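Local coordinates for protein esterase YbfF (Escherichia coli, PDB 3BF7) that probably hydrolyses ester and thioester bonds, as an alpha/beta hydrolase whose helical cap helps to form a substrate-binding crevice, at residues 62-72 against 90-101; 113-121 against 213-221. The protein carries 1 engineered substitution. All coordinates share one frame; numbering follows the deposited sequence.

Contact 1: residues 62-72 against 90-101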
ATOM      1  N   MET A  62      12.446  -3.441  -8.771  1.00 11.17           N
ATOM      2  CA  MET A  62      11.472  -3.169  -7.732  1.00 13.02           C
ATOM      3  C   MET A  62      12.140  -2.460  -6.551  1.00 13.81           C
ATOM      4  O   MET A  62      12.641  -3.108  -5.633  1.00 17.84           O
ATOM      5  CB  MET A  62      10.841  -4.489  -7.277  1.00 15.68           C
ATOM      6  CG  MET A  62       9.527  -4.337  -6.548  1.00 15.65           C
ATOM      7  SD  MET A  62       8.210  -3.730  -7.615  1.00  9.65           S
ATOM      8  CE  MET A  62       6.815  -3.889  -6.488  1.00 12.35           C
ATOM      9  N   ASN A  63      12.176  -1.131  -6.599  1.00 12.15           N
ATOM     10  CA  ASN A  63      12.744  -0.327  -5.521  1.00 11.00           C
ATOM     11  C   ASN A  63      11.836   0.882  -5.338  1.00  9.59           C
ATOM     12  O   ASN A  63      10.997   1.171  -6.195  1.00  8.97           O
ATOM     13  CB  ASN A  63      14.197   0.085  -5.817  1.00 12.35           C
ATOM     14  CG  ASN A  63      14.339   0.926  -7.067  1.00 12.69           C
ATOM     15  OD1 ASN A  63      13.850   2.052  -7.140  1.00 14.94           O
ATOM     16  ND2 ASN A  63      15.029   0.382  -8.061  1.00 12.57           N
ATOM     17  N   TYR A  64      11.988   1.593  -4.230  1.00 10.44           N
ATOM     18  CA  TYR A  64      11.096   2.705  -3.979  1.00  8.32           C
ATOM     19  C   TYR A  64      11.226   3.929  -4.876  1.00  9.25           C
ATOM     20  O   TYR A  64      10.220   4.564  -5.187  1.00  8.40           O
ATOM     21  CB  TYR A  64      11.110   3.021  -2.482  1.00  8.60           C
ATOM     22  CG  TYR A  64      10.420   1.893  -1.739  1.00  7.54           C
ATOM     23  CD1 TYR A  64       9.069   1.622  -1.965  1.00  7.72           C
ATOM     24  CD2 TYR A  64      11.133   1.024  -0.911  1.00  7.91           C
ATOM     25  CE1 TYR A  64       8.446   0.519  -1.401  1.00  8.08           C
ATOM     26  CE2 TYR A  64      10.516  -0.090  -0.339  1.00  8.15           C
ATOM     27  CZ  TYR A  64       9.172  -0.334  -0.593  1.00  8.15           C
ATOM     28  OH  TYR A  64       8.544  -1.432  -0.050  1.00  8.75           O
ATOM     29  N   PRO A  65      12.446   4.287  -5.306  1.00 10.07           N
ATOM     30  CA  PRO A  65      12.492   5.458  -6.187  1.00 10.21           C
ATOM     31  C   PRO A  65      11.705   5.140  -7.467  1.00  9.74           C
ATOM     32  O   PRO A  65      11.018   5.995  -8.019  1.00  9.67           O
ATOM     33  CB  PRO A  65      13.985   5.633  -6.445  1.00 11.66           C
ATOM     34  CG  PRO A  65      14.576   5.235  -5.128  1.00 12.65           C
ATOM     35  CD  PRO A  65      13.791   3.976  -4.781  1.00 11.56           C
ATOM     36  N   ALA A  66      11.803   3.893  -7.921  1.00  9.92           N
ATOM     37  CA  ALA A  66      11.104   3.453  -9.125  1.00 10.32           C
ATOM     38  C   ALA A  66       9.590   3.507  -8.927  1.00  8.39           C
ATOM     39  O   ALA A  66       8.858   3.981  -9.799  1.00  8.72           O
ATOM     40  CB  ALA A  66      11.534   2.038  -9.497  1.00 12.44           C
ATOM     41  N   MET A  67       9.122   3.022  -7.780  1.00  8.25           N
ATOM     42  CA  MET A  67       7.695   3.036  -7.486  1.00  7.51           C
ATOM     43  C   MET A  67       7.198   4.472  -7.328  1.00  7.04           C
ATOM     44  O   MET A  67       6.069   4.786  -7.699  1.00  7.89           O
ATOM     45  CB  MET A  67       7.402   2.210  -6.230  1.00  7.37           C
ATOM     46  CG  MET A  67       7.505   0.707  -6.472  1.00  8.63           C
ATOM     47  SD  MET A  67       7.036  -0.315  -5.055  1.00  8.94           S
ATOM     48  CE  MET A  67       8.632  -0.927  -4.536  1.00  8.72           C
ATOM     49  N   ALA A  68       8.044   5.344  -6.789  1.00  7.27           N
ATOM     50  CA  ALA A  68       7.672   6.746  -6.620  1.00  8.19           C
ATOM     51  C   ALA A  68       7.540   7.391  -8.000  1.00  8.28           C
ATOM     52  O   ALA A  68       6.598   8.138  -8.261  1.00  9.06           O
ATOM     53  CB  ALA A  68       8.726   7.475  -5.792  1.00  9.35           C
ATOM     54  N   GLN A  69       8.489   7.098  -8.885  1.00  8.72           N
ATOM     55  CA  GLN A  69       8.450   7.644 -10.238  1.00  9.67           C
ATOM     56  C   GLN A  69       7.189   7.174 -10.958  1.00  8.56           C
ATOM     57  O   GLN A  69       6.592   7.927 -11.729  1.00  9.13           O
ATOM     58  CB  GLN A  69       9.678   7.203 -11.035  1.00 11.86           C
ATOM     59  CG  GLN A  69       9.681   7.707 -12.472  1.00 17.42           C
ATOM     60  CD  GLN A  69       9.846   9.209 -12.558  1.00 20.17           C
ATOM     61  OE1 GLN A  69      10.827   9.765 -12.063  1.00 23.04           O
ATOM     62  NE2 GLN A  69       8.887   9.877 -13.192  1.00 22.66           N
ATOM     63  N   ASP A  70       6.791   5.928 -10.718  1.00  7.80           N
ATOM     64  CA  ASP A  70       5.581   5.399 -11.343  1.00  7.63           C
ATOM     65  C   ASP A  70       4.393   6.278 -10.950  1.00  7.69           C
ATOM     66  O   ASP A  70       3.502   6.527 -11.760  1.00  7.97           O
ATOM     67  CB  ASP A  70       5.299   3.966 -10.883  1.00  7.53           C
ATOM     68  CG  ASP A  70       6.305   2.958 -11.404  1.00  7.72           C
ATOM     69  OD1 ASP A  70       6.288   1.820 -10.892  1.00  8.93           O
ATOM     70  OD2 ASP A  70       7.097   3.282 -12.319  1.00  8.95           O
ATOM     71  N   LEU A  71       4.372   6.726  -9.697  1.00  7.47           N
ATOM     72  CA  LEU A  71       3.286   7.575  -9.229  1.00  7.66           C
ATOM     73  C   LEU A  71       3.318   8.909  -9.972  1.00  8.61           C
ATOM     74  O   LEU A  71       2.275   9.431 -10.362  1.00  8.43           O
ATOM     75  CB  LEU A  71       3.381   7.780  -7.709  1.00  8.19           C
ATOM     76  CG  LEU A  71       3.194   6.504  -6.866  1.00  7.59           C
ATOM     77  CD1 LEU A  71       3.367   6.820  -5.389  1.00  9.22           C
ATOM     78  CD2 LEU A  71       1.815   5.908  -7.118  1.00  9.02           C
ATOM     79  N   VAL A  72       4.511   9.459 -10.182  1.00  8.66           N
ATOM     80  CA  VAL A  72       4.634  10.717 -10.915  1.00  9.98           C
ATOM     81  C   VAL A  72       4.160  10.524 -12.358  1.00  9.33           C
ATOM     82  O   VAL A  72       3.402  11.340 -12.885  1.00 10.13           O
ATOM     83  CB  VAL A  72       6.095  11.223 -10.942  1.00 10.80           C
ATOM     84  CG1 VAL A  72       6.202  12.462 -11.824  1.00 13.48           C
ATOM     85  CG2 VAL A  72       6.559  11.549  -9.533  1.00 12.14           C
ATOM     86  N   MET A  90       3.971  -1.515   1.751  1.00  6.59           N
ATOM     87  CA  MET A  90       4.825  -1.228   0.592  1.00  6.86           C
ATOM     88  C   MET A  90       4.345   0.036  -0.133  1.00  6.01           C
ATOM     89  O   MET A  90       5.150   0.859  -0.569  1.00  5.94           O
ATOM     90  CB  MET A  90       4.821  -2.416  -0.378  1.00  6.86           C
ATOM     91  CG  MET A  90       5.571  -2.179  -1.683  1.00  8.05           C
ATOM     92  SD  MET A  90       5.321  -3.526  -2.861  1.00  8.92           S
ATOM     93  CE  MET A  90       3.637  -3.163  -3.407  1.00  9.38           C
ATOM     94  N   GLY A  91       3.026   0.175  -0.260  1.00  5.88           N
ATOM     95  CA  GLY A  91       2.451   1.341  -0.911  1.00  6.47           C
ATOM     96  C   GLY A  91       2.746   2.604  -0.121  1.00  5.59           C
ATOM     97  O   GLY A  91       2.917   3.680  -0.692  1.00  6.65           O
ATOM     98  N   GLY A  92       2.783   2.470   1.203  1.00  5.79           N
ATOM     99  CA  GLY A  92       3.104   3.593   2.063  1.00  5.60           C
ATOM    100  C   GLY A  92       4.560   3.977   1.863  1.00  5.67           C
ATOM    101  O   GLY A  92       4.903   5.158   1.882  1.00  6.22           O
ATOM    102  N   LYS A  93       5.429   2.984   1.684  1.00  5.54           N
ATOM    103  CA  LYS A  93       6.836   3.278   1.438  1.00  5.42           C
ATOM    104  C   LYS A  93       6.996   3.982   0.083  1.00  5.20           C
ATOM    105  O   LYS A  93       7.808   4.895  -0.049  1.00  6.08           O
ATOM    106  CB  LYS A  93       7.679   1.998   1.501  1.00  6.12           C
ATOM    107  CG  LYS A  93       8.187   1.684   2.907  1.00  6.03           C
ATOM    108  CD  LYS A  93       8.966   0.379   2.953  1.00  6.17           C
ATOM    109  CE  LYS A  93       9.671   0.194   4.292  1.00  5.90           C
ATOM    110  NZ  LYS A  93      10.396  -1.109   4.348  1.00  6.64           N
ATOM    111  N   ALA A  94       6.209   3.587  -0.916  1.00  5.73           N
ATOM    112  CA  ALA A  94       6.289   4.237  -2.222  1.00  6.47           C
ATOM    113  C   ALA A  94       5.874   5.707  -2.102  1.00  5.63           C
ATOM    114  O   ALA A  94       6.506   6.595  -2.680  1.00  6.33           O
ATOM    115  CB  ALA A  94       5.391   3.518  -3.224  1.00  7.38           C
ATOM    116  N   VAL A  95       4.812   5.959  -1.344  1.00  6.12           N
ATOM    117  CA  VAL A  95       4.319   7.314  -1.144  1.00  6.06           C
ATOM    118  C   VAL A  95       5.322   8.146  -0.345  1.00  6.21           C
ATOM    119  O   VAL A  95       5.533   9.324  -0.640  1.00  6.61           O
ATOM    120  CB  VAL A  95       2.951   7.285  -0.429  1.00  8.22           C
ATOM    121  CG1 VAL A  95       2.578   8.673   0.076  1.00 11.31           C
ATOM    122  CG2 VAL A  95       1.893   6.752  -1.391  1.00  8.94           C
ATOM    123  N   MET A  96       5.940   7.545   0.668  1.00  6.20           N
ATOM    124  CA  MET A  96       6.934   8.281   1.436  1.00  6.46           C
ATOM    125  C   MET A  96       8.132   8.606   0.544  1.00  6.55           C
ATOM    126  O   MET A  96       8.695   9.696   0.628  1.00  6.79           O
ATOM    127  CB  MET A  96       7.384   7.486   2.665  1.00  6.59           C
ATOM    128  CG  MET A  96       6.312   7.397   3.745  1.00  6.37           C
ATOM    129  SD  MET A  96       6.860   6.611   5.275  1.00  6.57           S
ATOM    130  CE  MET A  96       6.998   4.898   4.752  1.00  7.38           C
ATOM    131  N   ALA A  97       8.520   7.669  -0.316  1.00  6.83           N
ATOM    132  CA  ALA A  97       9.643   7.899  -1.219  1.00  7.65           C
ATOM    133  C   ALA A  97       9.318   9.025  -2.201  1.00  7.38           C
ATOM    134  O   ALA A  97      10.216   9.742  -2.650  1.00  8.05           O
ATOM    135  CB  ALA A  97       9.980   6.620  -1.976  1.00  8.18           C
ATOM    136  N   LEU A  98       8.039   9.181  -2.532  1.00  6.93           N
ATOM    137  CA  LEU A  98       7.629  10.232  -3.453  1.00  7.35           C
ATOM    138  C   LEU A  98       7.936  11.615  -2.883  1.00  7.69           C
ATOM    139  O   LEU A  98       8.200  12.549  -3.639  1.00  8.19           O
ATOM    140  CB  LEU A  98       6.134  10.117  -3.766  1.00  7.61           C
ATOM    141  CG  LEU A  98       5.566  11.170  -4.731  1.00  8.20           C
ATOM    142  CD1 LEU A  98       6.263  11.084  -6.082  1.00 10.44           C
ATOM    143  CD2 LEU A  98       4.069  10.951  -4.890  1.00  9.56           C
ATOM    144  N   THR A  99       7.914  11.759  -1.559  1.00  7.63           N
ATOM    145  CA  THR A  99       8.209  13.063  -0.969  1.00  9.12           C
ATOM    146  C   THR A  99       9.636  13.505  -1.279  1.00 10.12           C
ATOM    147  O   THR A  99       9.918  14.700  -1.340  1.00 11.73           O
ATOM    148  CB  THR A  99       8.027  13.087   0.577  1.00  8.84           C
ATOM    149  OG1 THR A  99       9.022  12.266   1.203  1.00  9.40           O
ATOM    150  CG2 THR A  99       6.640  12.606   0.964  1.00  9.78           C
ATOM    151  N   ALA A 100      10.533  12.545  -1.476  1.00 10.39           N
ATOM    152  CA  ALA A 100      11.923  12.861  -1.779  1.00 11.34           C
ATOM    153  C   ALA A 100      12.129  13.101  -3.270  1.00 11.56           C
ATOM    154  O   ALA A 100      12.962  13.917  -3.667  1.00 14.80           O
ATOM    155  CB  ALA A 100      12.830  11.731  -1.305  1.00 14.00           C
ATOM    156  N   LEU A 101      11.357  12.401  -4.093  1.00 10.84           N
ATOM    157  CA  LEU A 101      11.483  12.518  -5.540  1.00 10.69           C
ATOM    158  C   LEU A 101      10.762  13.716  -6.153  1.00 10.25           C
ATOM    159  O   LEU A 101      11.339  14.434  -6.972  1.00 12.03           O
ATOM    160  CB  LEU A 101      10.987  11.230  -6.211  1.00 10.36           C
ATOM    161  CG  LEU A 101      11.212  11.136  -7.721  1.00 11.79           C
ATOM    162  CD1 LEU A 101      12.706  11.129  -8.013  1.00 12.18           C
ATOM    163  CD2 LEU A 101      10.562   9.873  -8.261  1.00 11.80           C
TER

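Contact 2: residues 113-121 against 213-221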
ATOM      1  N   ASP A 113       0.140   1.465   8.634  1.00  5.89           N
ATOM      2  CA  ASP A 113       0.970   0.438   9.265  1.00  5.92           C
ATOM      3  C   ASP A 113       2.291   0.172   8.566  1.00  5.71           C
ATOM      4  O   ASP A 113       2.571  -0.935   8.096  1.00  6.27           O
ATOM      5  CB  ASP A 113       0.211  -0.876   9.456  1.00  6.61           C
ATOM      6  CG  ASP A 113       0.777  -1.686  10.607  1.00  6.61           C
ATOM      7  OD1 ASP A 113       1.093  -2.877  10.416  1.00  6.76           O
ATOM      8  OD2 ASP A 113       0.917  -1.112  11.712  1.00  7.17           O
ATOM      9  N   ILE A 114       3.122   1.205   8.552  1.00  6.20           N
ATOM     10  CA  ILE A 114       4.424   1.130   7.919  1.00  5.61           C
ATOM     11  C   ILE A 114       5.324   2.258   8.427  1.00  5.72           C
ATOM     12  O   ILE A 114       4.850   3.343   8.782  1.00  6.89           O
ATOM     13  CB  ILE A 114       4.266   1.237   6.374  1.00  6.62           C
ATOM     14  CG1 ILE A 114       5.593   0.945   5.671  1.00  7.28           C
ATOM     15  CG2 ILE A 114       3.748   2.617   5.993  1.00  8.35           C
ATOM     16  CD1 ILE A 114       6.055  -0.486   5.820  1.00  8.52           C
ATOM     17  N   ALA A 115       6.622   1.983   8.475  1.00  6.01           N
ATOM     18  CA  ALA A 115       7.608   2.971   8.895  1.00  5.99           C
ATOM     19  C   ALA A 115       8.678   3.032   7.809  1.00  6.02           C
ATOM     20  O   ALA A 115       8.918   2.045   7.107  1.00  6.23           O
ATOM     21  CB  ALA A 115       8.234   2.571  10.224  1.00  7.15           C
ATOM     22  N   PRO A 116       9.323   4.196   7.639  1.00  5.96           N
ATOM     23  CA  PRO A 116      10.370   4.358   6.625  1.00  6.39           C
ATOM     24  C   PRO A 116      11.678   3.771   7.142  1.00  6.47           C
ATOM     25  O   PRO A 116      12.615   4.493   7.498  1.00  6.68           O
ATOM     26  CB  PRO A 116      10.426   5.871   6.432  1.00  6.65           C
ATOM     27  CG  PRO A 116      10.126   6.383   7.805  1.00  6.31           C
ATOM     28  CD  PRO A 116       8.992   5.488   8.269  1.00  6.39           C
ATOM     29  N   VAL A 117      11.719   2.443   7.181  1.00  6.22           N
ATOM     30  CA  VAL A 117      12.874   1.716   7.677  1.00  7.08           C
ATOM     31  C   VAL A 117      13.062   0.397   6.943  1.00  6.76           C
ATOM     32  O   VAL A 117      12.123  -0.140   6.352  1.00  6.42           O
ATOM     33  CB  VAL A 117      12.711   1.367   9.181  1.00  6.60           C
ATOM     34  CG1 VAL A 117      12.559   2.635  10.005  1.00  9.41           C
ATOM     35  CG2 VAL A 117      11.503   0.442   9.377  1.00  7.36           C
ATOM     36  N   ASP A 118      14.290  -0.108   6.986  1.00  7.20           N
ATOM     37  CA  ASP A 118      14.618  -1.408   6.411  1.00  6.56           C
ATOM     38  C   ASP A 118      14.365  -2.350   7.592  1.00  6.65           C
ATOM     39  O   ASP A 118      15.059  -2.274   8.609  1.00  7.75           O
ATOM     40  CB  ASP A 118      16.096  -1.455   6.021  1.00  7.98           C
ATOM     41  CG  ASP A 118      16.494  -2.768   5.368  1.00  8.99           C
ATOM     42  OD1 ASP A 118      15.787  -3.783   5.550  1.00  7.92           O
ATOM     43  OD2 ASP A 118      17.536  -2.785   4.677  1.00 10.87           O
ATOM     44  N   TYR A 119      13.375  -3.226   7.475  1.00  6.54           N
ATOM     45  CA  TYR A 119      13.059  -4.128   8.577  1.00  7.50           C
ATOM     46  C   TYR A 119      14.078  -5.244   8.792  1.00  7.42           C
ATOM     47  O   TYR A 119      14.091  -5.878   9.845  1.00  8.65           O
ATOM     48  CB  TYR A 119      11.652  -4.697   8.395  1.00  7.39           C
ATOM     49  CG  TYR A 119      10.567  -3.657   8.580  1.00  7.36           C
ATOM     50  CD1 TYR A 119      10.193  -3.226   9.855  1.00  7.87           C
ATOM     51  CD2 TYR A 119       9.921  -3.095   7.482  1.00  7.42           C
ATOM     52  CE1 TYR A 119       9.197  -2.261  10.028  1.00  7.24           C
ATOM     53  CE2 TYR A 119       8.927  -2.133   7.644  1.00  7.78           C
ATOM     54  CZ  TYR A 119       8.568  -1.724   8.914  1.00  6.29           C
ATOM     55  OH  TYR A 119       7.569  -0.786   9.066  1.00  6.56           O
ATOM     56  N   HIS A 120      14.926  -5.481   7.798  1.00  8.28           N
ATOM     57  CA  HIS A 120      15.981  -6.488   7.913  1.00  9.46           C
ATOM     58  C   HIS A 120      15.529  -7.869   8.376  1.00  9.55           C
ATOM     59  O   HIS A 120      16.197  -8.499   9.200  1.00  9.86           O
ATOM     60  CB  HIS A 120      17.078  -5.991   8.866  1.00 12.75           C
ATOM     61  CG  HIS A 120      17.885  -4.849   8.331  1.00 16.65           C
ATOM     62  ND1 HIS A 120      18.678  -4.958   7.209  1.00 18.20           N
ATOM     63  CD2 HIS A 120      18.040  -3.580   8.779  1.00 18.17           C
ATOM     64  CE1 HIS A 120      19.288  -3.807   6.989  1.00 19.07           C
ATOM     65  NE2 HIS A 120      18.917  -2.954   7.927  1.00 18.66           N
ATOM     66  N   VAL A 121      14.399  -8.332   7.858  1.00  8.48           N
ATOM     67  CA  VAL A 121      13.882  -9.654   8.201  1.00  9.04           C
ATOM     68  C   VAL A 121      13.125 -10.210   7.010  1.00  9.24           C
ATOM     69  O   VAL A 121      12.759  -9.470   6.095  1.00 10.26           O
ATOM     70  CB  VAL A 121      12.881  -9.619   9.394  1.00  9.98           C
ATOM     71  CG1 VAL A 121      13.581  -9.181  10.668  1.00 10.14           C
ATOM     72  CG2 VAL A 121      11.706  -8.700   9.068  1.00 12.10           C
ATOM     73  N   TYR A 213      11.513   2.032  15.694  1.00 11.13           N
ATOM     74  CA  TYR A 213      11.610   2.682  14.387  1.00  9.65           C
ATOM     75  C   TYR A 213      11.272   4.163  14.474  1.00 10.93           C
ATOM     76  O   TYR A 213      11.367   4.887  13.485  1.00 10.75           O
ATOM     77  CB  TYR A 213      10.652   2.022  13.391  1.00 10.06           C
ATOM     78  CG  TYR A 213      10.780   0.522  13.326  1.00  9.42           C
ATOM     79  CD1 TYR A 213      11.993  -0.081  13.003  1.00 10.53           C
ATOM     80  CD2 TYR A 213       9.692  -0.297  13.618  1.00  9.59           C
ATOM     81  CE1 TYR A 213      12.122  -1.469  12.977  1.00 10.41           C
ATOM     82  CE2 TYR A 213       9.810  -1.684  13.594  1.00 10.88           C
ATOM     83  CZ  TYR A 213      11.027  -2.264  13.276  1.00 10.33           C
ATOM     84  OH  TYR A 213      11.158  -3.633  13.272  1.00 11.56           O
ATOM     85  N   ARG A 214      10.891   4.615  15.663  1.00 10.20           N
ATOM     86  CA  ARG A 214      10.492   6.004  15.853  1.00 11.79           C
ATOM     87  C   ARG A 214      11.544   7.064  15.533  1.00 11.07           C
ATOM     88  O   ARG A 214      11.221   8.076  14.906  1.00 10.05           O
ATOM     89  CB  ARG A 214       9.970   6.197  17.277  1.00 14.55           C
ATOM     90  CG  ARG A 214       9.268   7.523  17.500  1.00 16.49           C
ATOM     91  CD  ARG A 214       8.346   7.448  18.706  1.00 19.41           C
ATOM     92  NE  ARG A 214       7.677   8.719  18.966  1.00 21.45           N
ATOM     93  CZ  ARG A 214       8.282   9.795  19.459  1.00 22.89           C
ATOM     94  NH1 ARG A 214       9.575   9.758  19.752  1.00 23.22           N
ATOM     95  NH2 ARG A 214       7.592  10.908  19.657  1.00 24.42           N
ATOM     96  N   ASP A 215      12.790   6.854  15.952  1.00 10.45           N
ATOM     97  CA  ASP A 215      13.827   7.841  15.670  1.00 11.17           C
ATOM     98  C   ASP A 215      13.975   8.048  14.167  1.00  9.73           C
ATOM     99  O   ASP A 215      14.004   9.183  13.688  1.00  9.64           O
ATOM    100  CB  ASP A 215      15.175   7.423  16.267  1.00 13.13           C
ATOM    101  CG  ASP A 215      15.184   7.463  17.783  1.00 15.55           C
ATOM    102  OD1 ASP A 215      14.437   8.274  18.365  1.00 16.09           O
ATOM    103  OD2 ASP A 215      15.953   6.692  18.394  1.00 19.09           O
ATOM    104  N   ASP A 216      14.064   6.950  13.424  1.00  9.79           N
ATOM    105  CA  ASP A 216      14.201   7.031  11.974  1.00  9.59           C
ATOM    106  C   ASP A 216      12.955   7.622  11.328  1.00  8.89           C
ATOM    107  O   ASP A 216      13.047   8.360  10.349  1.00  8.85           O
ATOM    108  CB  ASP A 216      14.463   5.645  11.381  1.00 11.39           C
ATOM    109  CG  ASP A 216      15.886   5.173  11.596  1.00 14.40           C
ATOM    110  OD1 ASP A 216      16.193   4.031  11.197  1.00 16.88           O
ATOM    111  OD2 ASP A 216      16.700   5.938  12.156  1.00 16.34           O
ATOM    112  N   LEU A 217      11.788   7.291  11.868  1.00  7.80           N
ATOM    113  CA  LEU A 217      10.549   7.814  11.318  1.00  7.95           C
ATOM    114  C   LEU A 217      10.528   9.341  11.435  1.00  7.66           C
ATOM    115  O   LEU A 217      10.245  10.038  10.463  1.00  7.85           O
ATOM    116  CB  LEU A 217       9.352   7.193  12.047  1.00  8.66           C
ATOM    117  CG  LEU A 217       7.970   7.453  11.441  1.00 11.16           C
ATOM    118  CD1 LEU A 217       7.008   6.345  11.845  1.00 10.14           C
ATOM    119  CD2 LEU A 217       7.462   8.810  11.886  1.00 10.66           C
ATOM    120  N   LEU A 218      10.851   9.856  12.618  1.00  7.77           N
ATOM    121  CA  LEU A 218      10.855  11.300  12.838  1.00  7.99           C
ATOM    122  C   LEU A 218      11.966  12.029  12.089  1.00  8.31           C
ATOM    123  O   LEU A 218      11.820  13.201  11.743  1.00  7.94           O
ATOM    124  CB  LEU A 218      10.953  11.602  14.335  1.00  9.09           C
ATOM    125  CG  LEU A 218       9.751  11.138  15.159  1.00  9.28           C
ATOM    126  CD1 LEU A 218      10.022  11.378  16.635  1.00  9.83           C
ATOM    127  CD2 LEU A 218       8.495  11.878  14.719  1.00  9.58           C
ATOM    128  N   ALA A 219      13.077  11.348  11.832  1.00  7.96           N
ATOM    129  CA  ALA A 219      14.176  11.974  11.111  1.00  8.79           C
ATOM    130  C   ALA A 219      13.764  12.267   9.671  1.00  8.12           C
ATOM    131  O   ALA A 219      14.261  13.205   9.050  1.00  9.39           O
ATOM    132  CB  ALA A 219      15.401  11.070  11.131  1.00  8.99           C
ATOM    133  N   GLN A 220      12.843  11.463   9.146  1.00  6.84           N
ATOM    134  CA  GLN A 220      12.377  11.629   7.775  1.00  6.22           C
ATOM    135  C   GLN A 220      11.037  12.351   7.692  1.00  6.17           C
ATOM    136  O   GLN A 220      10.754  13.020   6.700  1.00  6.88           O
ATOM    137  CB  GLN A 220      12.320  10.257   7.103  1.00  6.66           C
ATOM    138  CG  GLN A 220      13.705   9.626   7.017  1.00  7.14           C
ATOM    139  CD  GLN A 220      13.673   8.154   6.673  1.00  6.50           C
ATOM    140  OE1 GLN A 220      13.870   7.765   5.519  1.00  6.99           O
ATOM    141  NE2 GLN A 220      13.417   7.324   7.673  1.00  6.96           N
ATOM    142  N   PHE A 221      10.227  12.220   8.740  1.00  6.11           N
ATOM    143  CA  PHE A 221       8.923  12.875   8.823  1.00  6.39           C
ATOM    144  C   PHE A 221       8.847  13.562  10.178  1.00  6.33           C
ATOM    145  O   PHE A 221       8.170  13.104  11.100  1.00  6.87           O
ATOM    146  CB  PHE A 221       7.807  11.845   8.636  1.00  6.96           C
ATOM    147  CG  PHE A 221       7.738  11.324   7.238  1.00  6.08           C
ATOM    148  CD1 PHE A 221       7.094  12.056   6.249  1.00  7.09           C
ATOM    149  CD2 PHE A 221       8.436  10.177   6.874  1.00  6.71           C
ATOM    150  CE1 PHE A 221       7.152  11.663   4.915  1.00  7.67           C
ATOM    151  CE2 PHE A 221       8.501   9.775   5.541  1.00  7.02           C
ATOM    152  CZ  PHE A 221       7.860  10.521   4.563  1.00  8.14           C
TER
HETATM  153  O   HOH W   1      15.345   4.252   8.170  1.00 13.60           O
HETATM  154  O   HOH W   2      12.991  -5.499  12.494  1.00 15.71           O

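Contact 1: residues 62-72 against 90-101
Tyr64, in the first turn of helix 64-78, lays its ring against helix 90-101, the helix that follows the probable nucleophile elbow of this alpha/beta hydrolase fold. Where residues 64-72 cross residues 90-101 the angle is steep, -78°, with axes 7.9 Å apart, a closeness that suits the alanines at the crossing. Ala68 is a knob in the hole made by Ala94, Ala97, Leu98 and Leu101; its methyl group, CB, comes 3.7 Å from Leu98 N, an approach that suits a side chain of one carbon.

Tyr64 is the second knob, among Met90, Lys93, Ala94 and Ala97. Its CG lies anti to the carbonyl carbon (chi1 -70°), which carries the ring across the neighbouring helix. One face receives Lys93 CB in a CH-pi contact, 3.6 Å from the ring centroid and displaced toward the rim. The lysine chain, extended beyond CG, runs on past the phenol, and its ammonium group bonds to Gly187 O. Tyr64 OH is itself hydrogen-bonded to Ile185 O, so a long, flat residue with a polar end suits this position. A leucine here would probably strip Lys93 CB of its aromatic cover and leave Ile185 O without the phenol.

Flexible methionines pack beside the ring: Met90 CG lies 4.1 Å from Met67 SD, and Met62, from the loop before the helix, crosses Met90 at about a right angle, its CE against Met90 SD. On the sheet side, Leu71 CD1 touches Val95 and Leu98, and all three side chains also touch Phe85 of strand 83-88. At the far end Leu101 CD2 rests 3.5 Å from Gln69 N, while Val72 CG2, set anti to the carbonyl carbon, presses tightly on Leu98 CD1 at 3.5 Å.

Contact 2: residues 113-121 against 213-221
Pro116 and Val117 form the apolar centre, pressed against one side of helix 214-220. The proline ring, compact and rigid, packs its CD 3.9 Å from Leu217 CG and turns CG to the edge of the Phe221 ring. Val117 straddles two residues: CG1 meets Asp216 CB, and CG2 makes an off-centre CH-pi contact with the Tyr213 ring, nearest CD1. Ala115, small enough for close approach, touches Tyr213 CB.

Further out, Tyr119 directs its edge at the face of Tyr213 in a T-shaped pair, planes at 82° and centroids 5.1 Å apart. Tyr119 OH accepts from Ala115 N and also bonds to Tyr208 O, which fixes the ring, while a water joins Tyr213 OH to Tyr119 O.

At the polar edge Gln220, extended beyond CG, brings NE2 to Pro116 O at 2.9 Å, in the carbonyl plane and on a lone pair. The same NE2 gives an almost straight bond to Asp216 O (178°), though from above that carbonyl plane. A second water donates to Pro116 O and Asp216 OD1. The amide can thus serve two backbone carbonyls through NE2 while OE1 takes the N-H groups of Trp188 and Ile191, bonds likely to help hold the loop at Pro116, just after Asp113, the probable triad acid.

Contact 1 closes before contact 2 opens along the chain, and their centres lie 15 Å apart. Helix 90-101 is what links them: it packs on helix 64-78 in contact 1, while its Lys93 and Met96 reach contact 2. Lys93 NZ probably bonds to Val117 O at 2.8 Å, and Met96 SD touches the Phe221 ring at CE2, 3.6 Å away. The strand order of the central sheet explains the layout, since strand 83-88 leads into helix 90-101 and the adjacent strand 106-112 into the loop 113-121. Contact 1 thus involves the helix just after the probable nucleophile, Ser89, and contact 2 the loop that starts at the probable acid, Asp113, of a Ser-His-Asp triad.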